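Local coordinates for protein enoyl-CoA hydratase (Mycobacterium avium subsp. paratuberculosis, PDB 4LK5) that probably catalyses the hydration of enoyl-CoA thioesters or a related crotonase-type reaction on acyl-CoA substrates, at residues E113-I118 and V267-P272; A160-A165 and G209-V214; A179-A184 and I188-M193. All coordinates share one frame; numbering follows the deposited sequence.

Contact 1 (E113-I118 and V267-P272); sequences EIILEI and VLLKSP
Two helices of the crotonase-like fold, 113-127 and 254-269, approach each other where I114 and I115 on the first meet L269 in the last turn of the second. The meeting shows how well-separated backbones can still touch through branch ends alone: the nearest CA atoms, those of I115 and L269, are 10.3 Å apart. I115 and L269 extend toward one another tip to tip, and their CD1 methyls lie 3.9 Å apart. The same L269 CD1 is 4.3 Å from I114 CD1, a looser touch that makes one leucine methyl the shared partner of two successive isoleucines. On I115 it is the longer branch that reaches across, with CG1 beside the backbone N (chi1 -56°) and CG2 turned anti to that nitrogen. After L269 the chain turns: S271 OG donates to V267 O at 2.9 Å, reaching the oxygen from above the carbonyl plane, while K270 N adds a weak bond to the same acceptor. S271 stands at the N-cap position of helix 272-282, yet its hydroxyl bonds back to the preceding helix. Farther along helix 113-127, E117 OE1 forms a salt bridge with R120 and a hydrogen bond with T65. Since no hydrogen bond joins the two segments, this small interface of methyl ends implies cohesion by van der Waals and hydrophobic contact, without directional demands.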
ATOM      1  N   GLU C 113     -16.399  27.023   2.527  1.00 62.45           N
ATOM      2  CA  GLU C 113     -15.248  27.392   1.714  1.00 57.77           C
ATOM      3  C   GLU C 113     -13.922  26.775   2.243  1.00 51.64           C
ATOM      4  O   GLU C 113     -13.007  26.530   1.466  1.00 47.03           O
ATOM      5  CB  GLU C 113     -15.144  28.948   1.633  1.00 64.37           C
ATOM      6  CG  GLU C 113     -14.533  29.513   0.340  1.00 70.25           C
ATOM      7  CD  GLU C 113     -14.048  30.982   0.412  1.00 81.29           C
ATOM      8  OE1 GLU C 113     -14.090  31.650   1.486  1.00 77.97           O
ATOM      9  OE2 GLU C 113     -13.600  31.488  -0.647  1.00 84.65           O
ATOM     10  N   ILE C 114     -13.808  26.556   3.551  1.00 49.72           N
ATOM     11  CA  ILE C 114     -12.588  25.969   4.136  1.00 51.48           C
ATOM     12  C   ILE C 114     -12.227  24.713   3.331  1.00 47.72           C
ATOM     13  O   ILE C 114     -11.102  24.535   2.872  1.00 38.68           O
ATOM     14  CB  ILE C 114     -12.725  25.485   5.614  1.00 56.14           C
ATOM     15  CG1 ILE C 114     -13.958  26.062   6.315  1.00 71.68           C
ATOM     16  CG2 ILE C 114     -11.455  25.775   6.407  1.00 53.78           C
ATOM     17  CD1 ILE C 114     -14.075  25.702   7.793  1.00 78.11           C
ATOM     18  N   ILE C 115     -13.215  23.860   3.138  1.00 43.65           N
ATOM     19  CA  ILE C 115     -12.960  22.584   2.504  1.00 44.78           C
ATOM     20  C   ILE C 115     -12.587  22.720   1.031  1.00 44.58           C
ATOM     21  O   ILE C 115     -11.656  22.051   0.556  1.00 48.66           O
ATOM     22  CB  ILE C 115     -14.160  21.655   2.629  1.00 40.05           C
ATOM     23  CG1 ILE C 115     -14.521  21.507   4.107  1.00 41.56           C
ATOM     24  CG2 ILE C 115     -13.806  20.293   2.042  1.00 40.24           C
ATOM     25  CD1 ILE C 115     -15.954  21.110   4.349  1.00 40.90           C
ATOM     26  N   LEU C 116     -13.324  23.568   0.320  1.00 41.90           N
ATOM     27  CA  LEU C 116     -13.042  23.837  -1.094  1.00 41.39           C
ATOM     28  C   LEU C 116     -11.616  24.309  -1.282  1.00 38.62           C
ATOM     29  O   LEU C 116     -11.015  24.056  -2.300  1.00 43.01           O
ATOM     30  CB  LEU C 116     -13.982  24.917  -1.643  1.00 43.77           C
ATOM     31  CG  LEU C 116     -15.183  24.645  -2.558  1.00 45.54           C
ATOM     32  CD1 LEU C 116     -15.798  23.274  -2.341  1.00 47.58           C
ATOM     33  CD2 LEU C 116     -16.231  25.759  -2.370  1.00 49.66           C
ATOM     34  N   GLU C 117     -11.089  25.020  -0.305  1.00 37.37           N
ATOM     35  CA  GLU C 117      -9.789  25.603  -0.444  1.00 41.11           C
ATOM     36  C   GLU C 117      -8.718  24.623   0.005  1.00 41.20           C
ATOM     37  O   GLU C 117      -7.603  24.625  -0.562  1.00 34.53           O
ATOM     38  CB  GLU C 117      -9.692  26.907   0.352  1.00 43.88           C
ATOM     39  CG  GLU C 117     -10.578  28.014  -0.181  1.00 48.85           C
ATOM     40  CD  GLU C 117     -10.057  28.594  -1.471  1.00 55.98           C
ATOM     41  OE1 GLU C 117      -9.161  29.466  -1.394  1.00 67.19           O
ATOM     42  OE2 GLU C 117     -10.542  28.191  -2.557  1.00 54.99           O
ATOM     43  N   ILE C 118      -9.045  23.819   1.030  1.00 40.86           N
ATOM     44  CA  ILE C 118      -8.205  22.684   1.400  1.00 39.82           C
ATOM     45  C   ILE C 118      -7.986  21.888   0.124  1.00 40.50           C
ATOM     46  O   ILE C 118      -6.849  21.522  -0.219  1.00 37.53           O
ATOM     47  CB  ILE C 118      -8.880  21.701   2.355  1.00 45.01           C
ATOM     48  CG1 ILE C 118      -9.255  22.321   3.694  1.00 47.91           C
ATOM     49  CG2 ILE C 118      -7.978  20.495   2.590  1.00 46.88           C
ATOM     50  CD1 ILE C 118      -8.130  22.982   4.411  1.00 50.97           C
ATOM     51  N   VAL C 267     -21.776  18.251   5.982  1.00 40.29           N
ATOM     52  CA  VAL C 267     -22.766  17.766   6.947  1.00 43.48           C
ATOM     53  C   VAL C 267     -22.219  17.768   8.399  1.00 43.58           C
ATOM     54  O   VAL C 267     -22.877  18.237   9.328  1.00 45.96           O
ATOM     55  CB  VAL C 267     -23.298  16.353   6.518  1.00 43.52           C
ATOM     56  CG1 VAL C 267     -24.225  15.723   7.567  1.00 39.62           C
ATOM     57  CG2 VAL C 267     -24.011  16.465   5.183  1.00 43.81           C
ATOM     58  N   LEU C 268     -21.004  17.269   8.576  1.00 42.93           N
ATOM     59  CA  LEU C 268     -20.449  17.090   9.895  1.00 41.16           C
ATOM     60  C   LEU C 268     -20.103  18.394  10.567  1.00 39.71           C
ATOM     61  O   LEU C 268     -20.207  18.498  11.788  1.00 37.33           O
ATOM     62  CB  LEU C 268     -19.202  16.210   9.834  1.00 40.56           C
ATOM     63  CG  LEU C 268     -19.484  14.763   9.450  1.00 40.87           C
ATOM     64  CD1 LEU C 268     -18.171  14.111   9.075  1.00 42.34           C
ATOM     65  CD2 LEU C 268     -20.181  13.958  10.539  1.00 39.54           C
ATOM     66  N   LEU C 269     -19.670  19.378   9.796  1.00 39.20           N
ATOM     67  CA  LEU C 269     -19.312  20.661  10.382  1.00 42.74           C
ATOM     68  C   LEU C 269     -20.556  21.403  10.938  1.00 43.20           C
ATOM     69  O   LEU C 269     -20.444  22.142  11.885  1.00 47.15           O
ATOM     70  CB  LEU C 269     -18.596  21.557   9.377  1.00 43.17           C
ATOM     71  CG  LEU C 269     -17.074  21.543   9.245  1.00 46.31           C
ATOM     72  CD1 LEU C 269     -16.653  22.296   7.959  1.00 45.98           C
ATOM     73  CD2 LEU C 269     -16.369  22.127  10.472  1.00 43.41           C
ATOM     74  N   LYS C 270     -21.723  21.189  10.358  1.00 46.00           N
ATOM     75  CA  LYS C 270     -22.942  21.881  10.784  1.00 50.35           C
ATOM     76  C   LYS C 270     -23.784  20.963  11.670  1.00 48.60           C
ATOM     77  O   LYS C 270     -25.003  21.091  11.722  1.00 43.57           O
ATOM     78  CB  LYS C 270     -23.762  22.274   9.546  1.00 56.93           C
ATOM     79  CG  LYS C 270     -23.100  23.282   8.583  1.00 61.12           C
ATOM     80  CD  LYS C 270     -23.936  23.547   7.314  1.00 65.74           C
ATOM     81  CE  LYS C 270     -24.555  22.254   6.773  1.00 76.36           C
ATOM     82  NZ  LYS C 270     -25.273  22.345   5.475  1.00 78.69           N
ATOM     83  N   SER C 271     -23.130  20.021  12.344  1.00 45.44           N
ATOM     84  CA  SER C 271     -23.802  19.041  13.195  1.00 48.46           C
ATOM     85  C   SER C 271     -23.443  19.255  14.679  1.00 47.16           C
ATOM     86  O   SER C 271     -22.441  19.909  14.980  1.00 44.98           O
ATOM     87  CB  SER C 271     -23.460  17.607  12.762  1.00 44.68           C
ATOM     88  OG  SER C 271     -24.214  17.200  11.623  1.00 40.54           O
ATOM     89  N   PRO C 272     -24.284  18.722  15.599  1.00 44.85           N
ATOM     90  CA  PRO C 272     -24.070  18.896  17.032  1.00 47.45           C
ATOM     91  C   PRO C 272     -22.813  18.219  17.584  1.00 48.01           C
ATOM     92  O   PRO C 272     -22.269  18.697  18.579  1.00 48.49           O
ATOM     93  CB  PRO C 272     -25.327  18.278  17.679  1.00 46.29           C
ATOM     94  CG  PRO C 272     -26.310  18.100  16.602  1.00 43.50           C
ATOM     95  CD  PRO C 272     -25.566  18.051  15.307  1.00 45.36           C
TER

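Contact 2 (A160-A165 and G209-V214); sequences AFFMLA and GLVTAV
Apolar contact carries the whole of this meeting, and the benzyl group of F162 supplies one side of it, against L210 and V211. L210 CD2 lies over one face of the ring, 4.2 Å from F162 CG, the two side chains running past one another head to tail. V211 comes at the ring obliquely, and its CG1 is 3.7 Å from F162 CZ and 3.9 Å from F162 CE1. The ring is therefore touched near its root by one residue and at its far end by the next. L210 manages this because its CG is anti to the backbone N (chi1 -170°), which carries the isobutyl group out toward the aromatic face. All three residues are buried.

Hydrogen bonds serve each segment separately. F162 pairs through its backbone with L200, and F161 and M163 with A140, while T212 OG1 bonds to V154 N. G209, at positive phi, ends helix 202-208 in a Schellman motif just before L210.

Strand 161-163 belongs to the small sheet, and strand 213-215 is outermost in the large one within this chain; the phenylalanine packs the small-sheet strand against the loop that leads from helix 202-208 into strand 213-215, a layout in keeping with the crotonase fold.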
ATOM      1  N   ALA C 160       8.981  15.117  15.906  1.00 53.14           N
ATOM      2  CA  ALA C 160       7.708  15.141  15.205  1.00 45.12           C
ATOM      3  C   ALA C 160       6.812  13.988  15.540  1.00 41.11           C
ATOM      4  O   ALA C 160       7.269  12.922  15.901  1.00 42.66           O
ATOM      5  CB  ALA C 160       7.948  15.160  13.711  1.00 43.04           C
ATOM      6  N   PHE C 161       5.515  14.221  15.409  1.00 42.83           N
ATOM      7  CA  PHE C 161       4.537  13.145  15.350  1.00 40.32           C
ATOM      8  C   PHE C 161       3.360  13.517  14.460  1.00 40.38           C
ATOM      9  O   PHE C 161       3.128  14.688  14.161  1.00 41.59           O
ATOM     10  CB  PHE C 161       4.041  12.725  16.732  1.00 42.01           C
ATOM     11  CG  PHE C 161       3.248  13.791  17.462  1.00 48.53           C
ATOM     12  CD1 PHE C 161       1.879  14.001  17.175  1.00 48.44           C
ATOM     13  CD2 PHE C 161       3.859  14.588  18.446  1.00 46.12           C
ATOM     14  CE1 PHE C 161       1.141  14.976  17.840  1.00 44.78           C
ATOM     15  CE2 PHE C 161       3.120  15.551  19.113  1.00 49.91           C
ATOM     16  CZ  PHE C 161       1.762  15.747  18.810  1.00 48.65           C
ATOM     17  N   PHE C 162       2.611  12.489  14.071  1.00 38.82           N
ATOM     18  CA  PHE C 162       1.496  12.628  13.192  1.00 38.35           C
ATOM     19  C   PHE C 162       0.209  12.168  13.855  1.00 41.14           C
ATOM     20  O   PHE C 162       0.169  11.169  14.567  1.00 40.43           O
ATOM     21  CB  PHE C 162       1.771  11.837  11.910  1.00 36.69           C
ATOM     22  CG  PHE C 162       2.968  12.333  11.164  1.00 34.54           C
ATOM     23  CD1 PHE C 162       4.264  11.973  11.567  1.00 35.99           C
ATOM     24  CD2 PHE C 162       2.826  13.195  10.105  1.00 34.03           C
ATOM     25  CE1 PHE C 162       5.381  12.446  10.884  1.00 33.18           C
ATOM     26  CE2 PHE C 162       3.940  13.682   9.432  1.00 34.21           C
ATOM     27  CZ  PHE C 162       5.217  13.313   9.827  1.00 32.54           C
HETATM   28  N   MSE C 163      -0.860  12.916  13.634  1.00 43.67           N
HETATM   29  CA  MSE C 163      -2.134  12.477  14.158  1.00 45.33           C
HETATM   30  C   MSE C 163      -3.305  12.993  13.370  1.00 44.35           C
HETATM   31  O   MSE C 163      -3.542  14.202  13.284  1.00 47.26           O
HETATM   32  CB  MSE C 163      -2.291  12.914  15.602  1.00 45.83           C
HETATM   33  CG  MSE C 163      -3.636  12.349  16.031  1.00 50.95           C
HETATM   34 SE   MSE C 163      -3.728  12.419  17.968  1.00 60.17          SE
HETATM   35  CE  MSE C 163      -3.551  14.383  18.039  1.00 55.82           C
ATOM     36  N   LEU C 164      -4.065  12.058  12.813  1.00 41.72           N
ATOM     37  CA  LEU C 164      -5.296  12.383  12.157  1.00 41.08           C
ATOM     38  C   LEU C 164      -6.369  12.624  13.205  1.00 39.04           C
ATOM     39  O   LEU C 164      -7.136  11.729  13.528  1.00 31.77           O
ATOM     40  CB  LEU C 164      -5.704  11.232  11.275  1.00 43.51           C
ATOM     41  CG  LEU C 164      -4.831  11.036  10.053  1.00 45.13           C
ATOM     42  CD1 LEU C 164      -5.498   9.962   9.202  1.00 48.22           C
ATOM     43  CD2 LEU C 164      -4.686  12.314   9.266  1.00 46.23           C
ATOM     44  N   ALA C 165      -6.428  13.859  13.690  1.00 40.53           N
ATOM     45  CA  ALA C 165      -7.249  14.225  14.853  1.00 44.83           C
ATOM     46  C   ALA C 165      -8.732  14.331  14.568  1.00 42.31           C
ATOM     47  O   ALA C 165      -9.535  14.269  15.488  1.00 46.12           O
ATOM     48  CB  ALA C 165      -6.756  15.540  15.446  1.00 48.82           C
ATOM     49  N   GLY C 209       6.297   3.389   6.413  1.00 35.24           N
ATOM     50  CA  GLY C 209       6.328   3.983   5.065  1.00 33.33           C
ATOM     51  C   GLY C 209       5.613   5.317   4.926  1.00 33.32           C
ATOM     52  O   GLY C 209       5.264   5.717   3.821  1.00 34.53           O
ATOM     53  N   LEU C 210       5.392   6.021   6.032  1.00 31.77           N
ATOM     54  CA  LEU C 210       4.624   7.263   5.991  1.00 34.66           C
ATOM     55  C   LEU C 210       5.494   8.461   5.693  1.00 36.20           C
ATOM     56  O   LEU C 210       4.972   9.477   5.244  1.00 36.64           O
ATOM     57  CB  LEU C 210       3.902   7.529   7.326  1.00 37.39           C
ATOM     58  CG  LEU C 210       2.864   8.658   7.416  1.00 38.82           C
ATOM     59  CD1 LEU C 210       1.669   8.319   6.564  1.00 38.74           C
ATOM     60  CD2 LEU C 210       2.373   8.889   8.841  1.00 43.81           C
ATOM     61  N   VAL C 211       6.803   8.377   5.986  1.00 38.40           N
ATOM     62  CA  VAL C 211       7.723   9.496   5.711  1.00 39.52           C
ATOM     63  C   VAL C 211       9.037   9.043   5.125  1.00 39.59           C
ATOM     64  O   VAL C 211       9.412   7.881   5.192  1.00 35.89           O
ATOM     65  CB  VAL C 211       8.034  10.358   6.954  1.00 41.17           C
ATOM     66  CG1 VAL C 211       6.738  10.821   7.612  1.00 43.06           C
ATOM     67  CG2 VAL C 211       8.891   9.605   7.954  1.00 41.74           C
ATOM     68  N   THR C 212       9.734  10.004   4.557  1.00 37.96           N
ATOM     69  CA  THR C 212      10.877   9.726   3.766  1.00 38.41           C
ATOM     70  C   THR C 212      12.109   9.504   4.669  1.00 42.89           C
ATOM     71  O   THR C 212      12.906   8.551   4.463  1.00 38.10           O
ATOM     72  CB  THR C 212      11.065  10.874   2.770  1.00 37.36           C
ATOM     73  OG1 THR C 212       9.817  11.081   2.080  1.00 31.98           O
ATOM     74  CG2 THR C 212      12.158  10.522   1.765  1.00 38.49           C
ATOM     75  N   ALA C 213      12.252  10.361   5.681  1.00 42.75           N
ATOM     76  CA  ALA C 213      13.373  10.233   6.613  1.00 43.31           C
ATOM     77  C   ALA C 213      13.140  10.910   7.951  1.00 40.80           C
ATOM     78  O   ALA C 213      12.379  11.857   8.051  1.00 39.09           O
ATOM     79  CB  ALA C 213      14.662  10.748   5.971  1.00 42.62           C
ATOM     80  N   VAL C 214      13.823  10.386   8.961  1.00 43.07           N
ATOM     81  CA  VAL C 214      13.768  10.887  10.327  1.00 45.96           C
ATOM     82  C   VAL C 214      15.184  11.297  10.685  1.00 46.63           C
ATOM     83  O   VAL C 214      16.124  10.603  10.365  1.00 47.53           O
ATOM     84  CB  VAL C 214      13.312   9.795  11.332  1.00 47.52           C
ATOM     85  CG1 VAL C 214      13.256  10.352  12.758  1.00 47.03           C
ATOM     86  CG2 VAL C 214      11.953   9.196  10.933  1.00 50.36           C
TER

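Contact 3 (A179-A184 and I188-M193); sequences ALVAAA and IRAMQM
V181 turns CG1 anti to its own nitrogen (chi1 -176°), and M193, whose side chain runs extended before bending at chi3 (75°), brings its selenium across to meet that methyl. The pair crosses at a slant, with V181 CG1 3.9 Å from M193 SE; the selenium belongs to the selenomethionine of the crystallised protein. V181 CG1 also lies 4.1 Å from A190 CB. Nearer the turn, A182 CB and A190 CB stand 4.0 Å apart, and A190 CB lies 3.9 Å from the backbone nitrogen A182 N.

Helices 177-185 and 187-195 follow one another almost directly and form a helical hairpin, their segments inclined at 137° with axes approaching to 8.3 Å. The small alanines at the crossing are consistent with such closeness: the CA atoms of A182 and A190 come within 5.1 Å. L164 and L149 pack on V181 from within the chain, and T250 of the second subunit packs on A182. R189 is directed elsewhere, in a cation-pi pair with W208 and a weak hydrogen bond to A207 O of the second subunit. With no hydrogen bond between the two segments, the contact rests on van der Waals fit, and the bulk of the side chains probably bears on the spacing of the helices.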
ATOM      1  N   ALA C 179      -7.466   9.016   0.912  1.00 35.18           N
ATOM      2  CA  ALA C 179      -6.697   8.395  -0.166  1.00 31.45           C
ATOM      3  C   ALA C 179      -5.215   8.444   0.147  1.00 32.21           C
ATOM      4  O   ALA C 179      -4.496   7.438  -0.014  1.00 34.74           O
ATOM      5  CB  ALA C 179      -6.968   9.123  -1.462  1.00 29.82           C
ATOM      6  N   LEU C 180      -4.752   9.596   0.624  1.00 32.67           N
ATOM      7  CA  LEU C 180      -3.306   9.847   0.783  1.00 33.21           C
ATOM      8  C   LEU C 180      -2.598   9.007   1.854  1.00 31.02           C
ATOM      9  O   LEU C 180      -1.502   8.514   1.633  1.00 31.40           O
ATOM     10  CB  LEU C 180      -3.050  11.314   1.074  1.00 32.16           C
ATOM     11  CG  LEU C 180      -3.368  12.227  -0.112  1.00 34.05           C
ATOM     12  CD1 LEU C 180      -3.463  13.673   0.301  1.00 33.50           C
ATOM     13  CD2 LEU C 180      -2.298  12.110  -1.162  1.00 34.82           C
ATOM     14  N   VAL C 181      -3.187   8.870   3.021  1.00 25.60           N
ATOM     15  CA  VAL C 181      -2.580   8.005   3.994  1.00 27.19           C
ATOM     16  C   VAL C 181      -2.450   6.514   3.535  1.00 27.27           C
ATOM     17  O   VAL C 181      -1.360   5.922   3.601  1.00 25.10           O
ATOM     18  CB  VAL C 181      -3.335   8.095   5.307  1.00 28.49           C
ATOM     19  CG1 VAL C 181      -2.658   7.258   6.366  1.00 28.53           C
ATOM     20  CG2 VAL C 181      -3.392   9.550   5.747  1.00 30.27           C
ATOM     21  N   ALA C 182      -3.525   5.925   3.046  1.00 26.47           N
ATOM     22  CA  ALA C 182      -3.507   4.529   2.574  1.00 27.86           C
ATOM     23  C   ALA C 182      -2.546   4.337   1.415  1.00 29.34           C
ATOM     24  O   ALA C 182      -1.914   3.297   1.300  1.00 36.03           O
ATOM     25  CB  ALA C 182      -4.890   4.109   2.132  1.00 28.35           C
ATOM     26  N   ALA C 183      -2.438   5.344   0.561  1.00 28.94           N
ATOM     27  CA  ALA C 183      -1.551   5.276  -0.568  1.00 29.04           C
ATOM     28  C   ALA C 183      -0.096   5.053  -0.122  1.00 32.90           C
ATOM     29  O   ALA C 183       0.744   4.557  -0.909  1.00 30.46           O
ATOM     30  CB  ALA C 183      -1.643   6.552  -1.403  1.00 27.85           C
ATOM     31  N   ALA C 184       0.228   5.462   1.108  1.00 31.58           N
ATOM     32  CA  ALA C 184       1.582   5.250   1.616  1.00 31.18           C
ATOM     33  C   ALA C 184       1.682   3.998   2.500  1.00 31.96           C
ATOM     34  O   ALA C 184       2.581   3.213   2.314  1.00 34.68           O
ATOM     35  CB  ALA C 184       2.058   6.470   2.354  1.00 29.50           C
ATOM     36  N   ILE C 188      -5.313  -0.954   6.453  1.00 31.69           N
ATOM     37  CA  ILE C 188      -5.520  -1.244   7.881  1.00 30.00           C
ATOM     38  C   ILE C 188      -4.950  -0.108   8.736  1.00 30.97           C
ATOM     39  O   ILE C 188      -5.598   0.377   9.697  1.00 30.22           O
ATOM     40  CB  ILE C 188      -4.896  -2.613   8.270  1.00 29.39           C
ATOM     41  CG1 ILE C 188      -5.693  -3.752   7.674  1.00 30.17           C
ATOM     42  CG2 ILE C 188      -4.826  -2.825   9.773  1.00 28.52           C
ATOM     43  CD1 ILE C 188      -7.192  -3.669   7.892  1.00 30.44           C
ATOM     44  N   ARG C 189      -3.747   0.323   8.372  1.00 30.00           N
ATOM     45  CA  ARG C 189      -3.119   1.454   9.025  1.00 31.44           C
ATOM     46  C   ARG C 189      -3.843   2.794   8.837  1.00 32.32           C
ATOM     47  O   ARG C 189      -3.919   3.592   9.775  1.00 29.27           O
ATOM     48  CB  ARG C 189      -1.661   1.548   8.577  1.00 33.68           C
ATOM     49  CG  ARG C 189      -0.811   0.535   9.353  1.00 36.20           C
ATOM     50  CD  ARG C 189       0.589   0.468   8.831  1.00 39.18           C
ATOM     51  NE  ARG C 189       1.470  -0.219   9.761  1.00 47.20           N
ATOM     52  CZ  ARG C 189       2.572  -0.896   9.423  1.00 51.50           C
ATOM     53  NH1 ARG C 189       2.933  -1.017   8.135  1.00 52.25           N
ATOM     54  NH2 ARG C 189       3.316  -1.472  10.380  1.00 47.79           N
ATOM     55  N   ALA C 190      -4.392   3.047   7.649  1.00 30.86           N
ATOM     56  CA  ALA C 190      -5.107   4.297   7.440  1.00 31.29           C
ATOM     57  C   ALA C 190      -6.291   4.359   8.404  1.00 31.38           C
ATOM     58  O   ALA C 190      -6.507   5.348   9.094  1.00 26.52           O
ATOM     59  CB  ALA C 190      -5.599   4.395   6.036  1.00 30.70           C
HETATM   60  N   MSE C 191      -7.007   3.248   8.443  1.00 32.48           N
HETATM   61  CA  MSE C 191      -8.231   3.087   9.190  1.00 33.62           C
HETATM   62  C   MSE C 191      -7.922   3.211  10.670  1.00 34.00           C
HETATM   63  O   MSE C 191      -8.657   3.808  11.421  1.00 34.07           O
HETATM   64  CB  MSE C 191      -8.749   1.741   8.714  1.00 34.71           C
HETATM   65  CG  MSE C 191     -10.197   1.505   9.090  1.00 41.46           C
HETATM   66 SE   MSE C 191     -11.463   2.587   8.044  1.00 41.80          SE
HETATM   67  CE  MSE C 191     -11.673   1.397   6.497  1.00 39.82           C
ATOM     68  N   GLN C 192      -6.780   2.721  11.090  1.00 33.83           N
ATOM     69  CA  GLN C 192      -6.368   2.860  12.468  1.00 34.76           C
ATOM     70  C   GLN C 192      -6.110   4.318  12.827  1.00 36.53           C
ATOM     71  O   GLN C 192      -6.538   4.790  13.883  1.00 38.87           O
ATOM     72  CB  GLN C 192      -5.071   2.082  12.630  1.00 39.11           C
ATOM     73  CG  GLN C 192      -4.361   2.170  13.956  1.00 37.99           C
ATOM     74  CD  GLN C 192      -3.098   1.337  13.952  1.00 41.93           C
ATOM     75  OE1 GLN C 192      -2.947   0.377  13.184  1.00 47.46           O
ATOM     76  NE2 GLN C 192      -2.179   1.696  14.809  1.00 42.71           N
HETATM   77  N   MSE C 193      -5.376   5.024  11.969  1.00 32.11           N
HETATM   78  CA  MSE C 193      -5.040   6.382  12.267  1.00 31.54           C
HETATM   79  C   MSE C 193      -6.287   7.187  12.320  1.00 31.85           C
HETATM   80  O   MSE C 193      -6.405   8.098  13.123  1.00 33.60           O
HETATM   81  CB  MSE C 193      -4.151   6.984  11.202  1.00 32.35           C
HETATM   82  CG  MSE C 193      -2.721   6.481  11.394  1.00 34.86           C
HETATM   83 SE   MSE C 193      -1.522   7.390  10.090  1.00 40.31          SE
HETATM   84  CE  MSE C 193      -1.430   9.150  10.990  1.00 38.59           C
TER

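Along the chain the three contacts fit one within another: contact 3 joins neighbouring helices, contact 2 spans them from strand 161-163 to strand 213-215, and contact 1 spans both. Contacts 2 and 3 are neighbours, with centres about 12 Å apart, and they touch: L164 CD1 lies 4.1 Å from V181 CG2, and M193 CE reaches F162 CB. The small sheet and the helical hairpin thus share one apolar core, and both contacts also touch the third subunit. Contact 1 stands apart, its centre about 25 Å from that of contact 2, across the chain's centre, and about 21 Å from that of contact 3. It instead joins helix 113-127 to helix 254-269, so the three link separate parts of one crotonase-like chain.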